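Local coordinates for protein aminotransferase (Psychrobacter arcticus 273-4, PDB 3IF2) that probably transfers amino groups between amino acids and keto acids, perhaps valine and pyruvate, with the aid of pyridoxal 5'-phosphate, at residues A118-F123 and V161-Q166; K145-P150 and I207-C212. All coordinates share one frame; numbering follows the deposited sequence.

Contact 1. Residues A118-F123 and V161-Q166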
# COMPACT_ATOMS: atom_id res chain seq x y z
N ALA A 118 -6.70 1.83 -4.55
CA ALA A 118 -7.22 2.33 -5.83
C ALA A 118 -8.05 3.62 -5.64
O ALA A 118 -7.88 4.55 -6.41
CB ALA A 118 -8.04 1.27 -6.55
N PHE A 119 -8.88 3.69 -4.60
CA PHE A 119 -9.71 4.89 -4.39
C PHE A 119 -8.91 6.07 -3.89
O PHE A 119 -9.21 7.20 -4.28
CB PHE A 119 -10.92 4.63 -3.50
CG PHE A 119 -11.68 3.43 -3.89
CD1 PHE A 119 -12.13 3.26 -5.20
CD2 PHE A 119 -11.94 2.43 -2.96
CE1 PHE A 119 -12.83 2.12 -5.57
CE2 PHE A 119 -12.61 1.31 -3.32
CZ PHE A 119 -13.07 1.15 -4.63
N PHE A 120 -7.90 5.82 -3.05
CA PHE A 120 -6.98 6.87 -2.62
C PHE A 120 -6.30 7.49 -3.85
O PHE A 120 -6.20 8.70 -3.94
CB PHE A 120 -5.95 6.35 -1.60
CG PHE A 120 -4.91 7.37 -1.25
CD1 PHE A 120 -5.23 8.44 -0.42
CD2 PHE A 120 -3.63 7.29 -1.76
CE1 PHE A 120 -4.27 9.42 -0.10
CE2 PHE A 120 -2.66 8.26 -1.44
CZ PHE A 120 -2.99 9.32 -0.60
N TYR A 121 -5.89 6.67 -4.81
CA TYR A 121 -5.32 7.19 -6.05
C TYR A 121 -6.37 7.91 -6.90
O TYR A 121 -6.19 9.11 -7.18
CB TYR A 121 -4.62 6.11 -6.90
CG TYR A 121 -3.40 5.42 -6.30
CD1 TYR A 121 -2.60 6.01 -5.31
CD2 TYR A 121 -2.99 4.19 -6.81
CE1 TYR A 121 -1.47 5.34 -4.81
CE2 TYR A 121 -1.88 3.52 -6.33
CZ TYR A 121 -1.12 4.08 -5.33
OH TYR A 121 -0.00 3.44 -4.89
N LEU A 122 -7.44 7.20 -7.28
CA LEU A 122 -8.46 7.74 -8.18
C LEU A 122 -9.16 9.02 -7.68
O LEU A 122 -9.36 9.95 -8.46
CB LEU A 122 -9.49 6.67 -8.59
CG LEU A 122 -9.02 5.44 -9.41
CD1 LEU A 122 -10.15 4.37 -9.48
CD2 LEU A 122 -8.52 5.84 -10.83
N PHE A 123 -9.51 9.09 -6.39
CA PHE A 123 -10.20 10.27 -5.87
C PHE A 123 -9.28 11.49 -5.75
O PHE A 123 -9.75 12.62 -5.92
CB PHE A 123 -10.96 9.99 -4.58
CG PHE A 123 -12.06 8.94 -4.69
CD1 PHE A 123 -12.60 8.51 -5.92
CD2 PHE A 123 -12.66 8.47 -3.53
CE1 PHE A 123 -13.63 7.56 -5.95
CE2 PHE A 123 -13.69 7.58 -3.57
CZ PHE A 123 -14.18 7.11 -4.77
N VAL A 161 -10.36 9.92 1.98
CA VAL A 161 -9.15 9.66 1.17
C VAL A 161 -8.51 10.91 0.56
O VAL A 161 -7.35 10.86 0.16
CB VAL A 161 -9.35 8.58 0.08
CG1 VAL A 161 -9.86 7.27 0.70
CG2 VAL A 161 -10.26 9.05 -1.04
N HIS A 162 -9.22 12.04 0.46
CA HIS A 162 -8.62 13.25 -0.12
C HIS A 162 -7.46 13.77 0.73
O HIS A 162 -7.50 13.71 1.95
CB HIS A 162 -9.66 14.33 -0.42
CG HIS A 162 -10.52 14.00 -1.59
ND1 HIS A 162 -11.85 13.65 -1.48
CD2 HIS A 162 -10.22 13.92 -2.91
CE1 HIS A 162 -12.34 13.40 -2.68
NE2 HIS A 162 -11.37 13.56 -3.57
N VAL A 163 -6.39 14.20 0.06
CA VAL A 163 -5.18 14.69 0.72
C VAL A 163 -5.39 16.06 1.42
O VAL A 163 -4.80 16.28 2.48
CB VAL A 163 -4.00 14.71 -0.27
CG1 VAL A 163 -2.80 15.32 0.36
CG2 VAL A 163 -3.66 13.29 -0.71
N GLU A 164 -6.21 16.94 0.84
CA GLU A 164 -6.54 18.25 1.44
C GLU A 164 -8.06 18.44 1.40
O GLU A 164 -8.65 18.33 0.35
CB GLU A 164 -5.82 19.42 0.73
CG GLU A 164 -6.25 20.83 1.27
CD GLU A 164 -5.21 21.99 1.08
OE1 GLU A 164 -4.11 21.78 0.52
OE2 GLU A 164 -5.50 23.13 1.52
N GLY A 165 -8.67 18.76 2.54
CA GLY A 165 -10.11 18.98 2.62
C GLY A 165 -10.91 17.72 2.35
O GLY A 165 -10.48 16.61 2.68
N GLN A 166 -12.09 17.91 1.76
CA GLN A 166 -13.01 16.82 1.38
C GLN A 166 -13.77 17.28 0.14
O GLN A 166 -14.35 18.35 0.14
CB GLN A 166 -13.97 16.49 2.51
CG GLN A 166 -14.71 15.18 2.30
CD GLN A 166 -15.81 14.96 3.32
OE1 GLN A 166 -16.68 15.83 3.50
NE2 GLN A 166 -15.82 13.79 3.95
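Val161 meets the helix residues Phe120 and Phe123 with different parts of itself. Its CG2, set between the backbone N and the carbonyl carbon, comes to the edge of the Phe123 ring, 3.5 Å from Phe123 CD2 and near the ring plane. Val161 O meets the other ring, approaching Phe120 CD1 obliquely at 3.3 Å, and also bonds Asn124 ND2. At His162 the chemistry becomes polar: Phe123 O lies at the edge of the imidazole, near its plane, 3.0 Å from His162 NE2, but the N-H is bent to 123° and the bond is weak. Val163 returns to apolar contact, laying CG2 4.0 Å from Phe120 CE1. That ring gets there because CG stands anti to the backbone N (chi1 174°), swung off the helix toward Val163. Cutting Phe120 back to an alanine is likely to leave a gap against Val161 and Val163 and cost the packing on Val304 of the second subunit. Helix 115-125 carries the contact between the loop and the central sheet: Phe119 touches the bound pyridoxal phosphate, Leu122 and Phe123 rest on Ile243 of strand 242-245, and Tyr121 packs against helix 291-305.

Contact 2. Residues K145-P150 and I207-C212; sequences KSILLP and IGAICC
Strands 145-149 and 207-212 run side by side as a parallel pair in the large mixed sheet that also supports the pyridoxal phosphate site, with their segment axes 4.4 Å apart at closest and inclined by 22°. Three backbone bonds join them. Gly208 N gives to Ser146 O at 2.9 Å, Leu148 N to Ala209 O at 2.8 Å, and Cys211 N to Leu148 O at 2.8 Å; the second is nearly straight at 169°. The pairing slips by one residue, since Ser146 lies opposite Ile207 but Leu148 opposite Ile210. Gly208, in a helical backbone conformation, is the extra residue of this beta bulge.

Parallel pairing of this kind builds the core of the fold-type I aminotransferase large domain, where strands 207-213, 242-245 and 268-273 follow one another across the sheet. On one face, Leu148 CB sits 3.7 Å from Ile207 CG2, and Ile207 CD1 comes alongside Ser146 CB; Leu196 of helix 193-197 covers Leu148 there. On the other face the isoleucine splits its branches. Ile147 CG2, anti to the backbone N, lies 3.7 Å from Cys211 CB, while CD1 reaches Ala209 CB at 4.1 Å; Ile243 of the next strand touches both Ala209 and Cys211. The pairing ends at Pro150, whose nitrogen has no hydrogen to offer, and it is ring atom CD that faces Cys211 O, 3.1 Å away. Pro150 also meets Ile210 CG2 across the strands and packs on Leu196. At the opposite end Lys145 stretches an extended chain past Gly208, its amino group making a weak hydrogen bond to Gly205 O and a cation-pi contact with Phe130.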
# COMPACT_ATOMS: atom_id res chain seq x y z
N LYS A 145 -12.49 20.58 -7.47
CA LYS A 145 -13.46 19.70 -8.11
C LYS A 145 -13.77 18.52 -7.19
O LYS A 145 -12.93 18.12 -6.38
CB LYS A 145 -12.99 19.21 -9.48
CG LYS A 145 -12.70 20.31 -10.46
CD LYS A 145 -12.71 19.82 -11.89
CE LYS A 145 -12.33 20.95 -12.82
NZ LYS A 145 -12.54 20.62 -14.24
N SER A 146 -14.97 17.98 -7.33
CA SER A 146 -15.46 16.89 -6.50
C SER A 146 -15.73 15.62 -7.28
O SER A 146 -15.91 15.66 -8.50
CB SER A 146 -16.76 17.33 -5.81
OG SER A 146 -16.46 18.28 -4.82
N ILE A 147 -15.76 14.50 -6.54
CA ILE A 147 -16.13 13.18 -7.07
C ILE A 147 -17.65 13.12 -6.83
O ILE A 147 -18.09 13.25 -5.69
CB ILE A 147 -15.42 12.04 -6.32
CG1 ILE A 147 -13.88 12.22 -6.34
CG2 ILE A 147 -15.81 10.69 -6.90
CD1 ILE A 147 -13.22 12.35 -7.73
N LEU A 148 -18.44 12.99 -7.90
CA LEU A 148 -19.90 12.95 -7.80
C LEU A 148 -20.38 11.54 -7.45
O LEU A 148 -20.09 10.60 -8.19
CB LEU A 148 -20.58 13.44 -9.10
CG LEU A 148 -22.12 13.41 -9.22
CD1 LEU A 148 -22.80 14.09 -8.05
CD2 LEU A 148 -22.56 14.05 -10.51
N LEU A 149 -21.07 11.41 -6.32
CA LEU A 149 -21.69 10.16 -5.89
C LEU A 149 -23.14 10.36 -6.32
O LEU A 149 -23.85 11.16 -5.72
CB LEU A 149 -21.56 9.96 -4.38
CG LEU A 149 -20.15 9.99 -3.76
CD1 LEU A 149 -20.23 9.62 -2.29
CD2 LEU A 149 -19.19 9.07 -4.48
N PRO A 150 -23.59 9.67 -7.38
CA PRO A 150 -24.94 9.87 -7.90
C PRO A 150 -26.09 9.39 -7.00
O PRO A 150 -27.25 9.74 -7.25
CB PRO A 150 -24.92 9.11 -9.22
CG PRO A 150 -24.04 8.00 -8.97
CD PRO A 150 -22.97 8.49 -8.03
N ILE A 207 -16.88 19.13 -11.39
CA ILE A 207 -16.97 17.69 -11.03
C ILE A 207 -15.88 17.00 -11.85
O ILE A 207 -15.89 17.07 -13.08
CB ILE A 207 -18.38 17.08 -11.30
CG1 ILE A 207 -19.43 17.70 -10.37
CG2 ILE A 207 -18.37 15.56 -11.10
CD1 ILE A 207 -19.23 17.41 -8.88
N GLY A 208 -14.92 16.37 -11.17
CA GLY A 208 -13.81 15.66 -11.84
C GLY A 208 -14.08 14.23 -12.30
O GLY A 208 -13.48 13.77 -13.27
N ALA A 209 -14.97 13.52 -11.60
CA ALA A 209 -15.35 12.14 -11.94
C ALA A 209 -16.67 11.79 -11.27
O ALA A 209 -17.09 12.50 -10.36
CB ALA A 209 -14.27 11.18 -11.49
N ILE A 210 -17.30 10.71 -11.74
CA ILE A 210 -18.51 10.16 -11.11
C ILE A 210 -18.10 8.81 -10.54
O ILE A 210 -17.34 8.09 -11.18
CB ILE A 210 -19.69 9.96 -12.09
CG1 ILE A 210 -20.08 11.30 -12.73
CG2 ILE A 210 -20.91 9.41 -11.34
CD1 ILE A 210 -21.27 11.20 -13.70
N CYS A 211 -18.58 8.48 -9.34
CA CYS A 211 -18.27 7.20 -8.70
C CYS A 211 -19.40 6.55 -7.91
O CYS A 211 -20.18 7.25 -7.26
CB CYS A 211 -17.06 7.36 -7.78
SG CYS A 211 -16.48 5.77 -7.12
N CYS A 212 -19.46 5.22 -7.96
CA CYS A 212 -20.40 4.44 -7.15
C CYS A 212 -20.02 2.96 -7.04
O CYS A 212 -19.29 2.45 -7.87
CB CYS A 212 -21.80 4.51 -7.73
SG CYS A 212 -21.87 3.77 -9.33

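How the contacts relate
Both contacts are buried, yet they represent two levels of the same fold. Contact 2 lies within the sheet and depends on regular main-chain bonding; contact 1 sets a helix against an irregular loop, so aromatic and branched side chains do most of the work, with one weak bond from a side chain. The four segments alternate along the chain, those of contact 1 with those of contact 2. They also touch: Phe123 CZ is 3.5 Å from Cys211 SG, and His162 NE2 packs 4.0 Å from Ile147 CG1, joining helix and loop to the same sheet face. Contact 1 additionally reaches the second subunit and the cofactor, whereas no other chain touches contact 2.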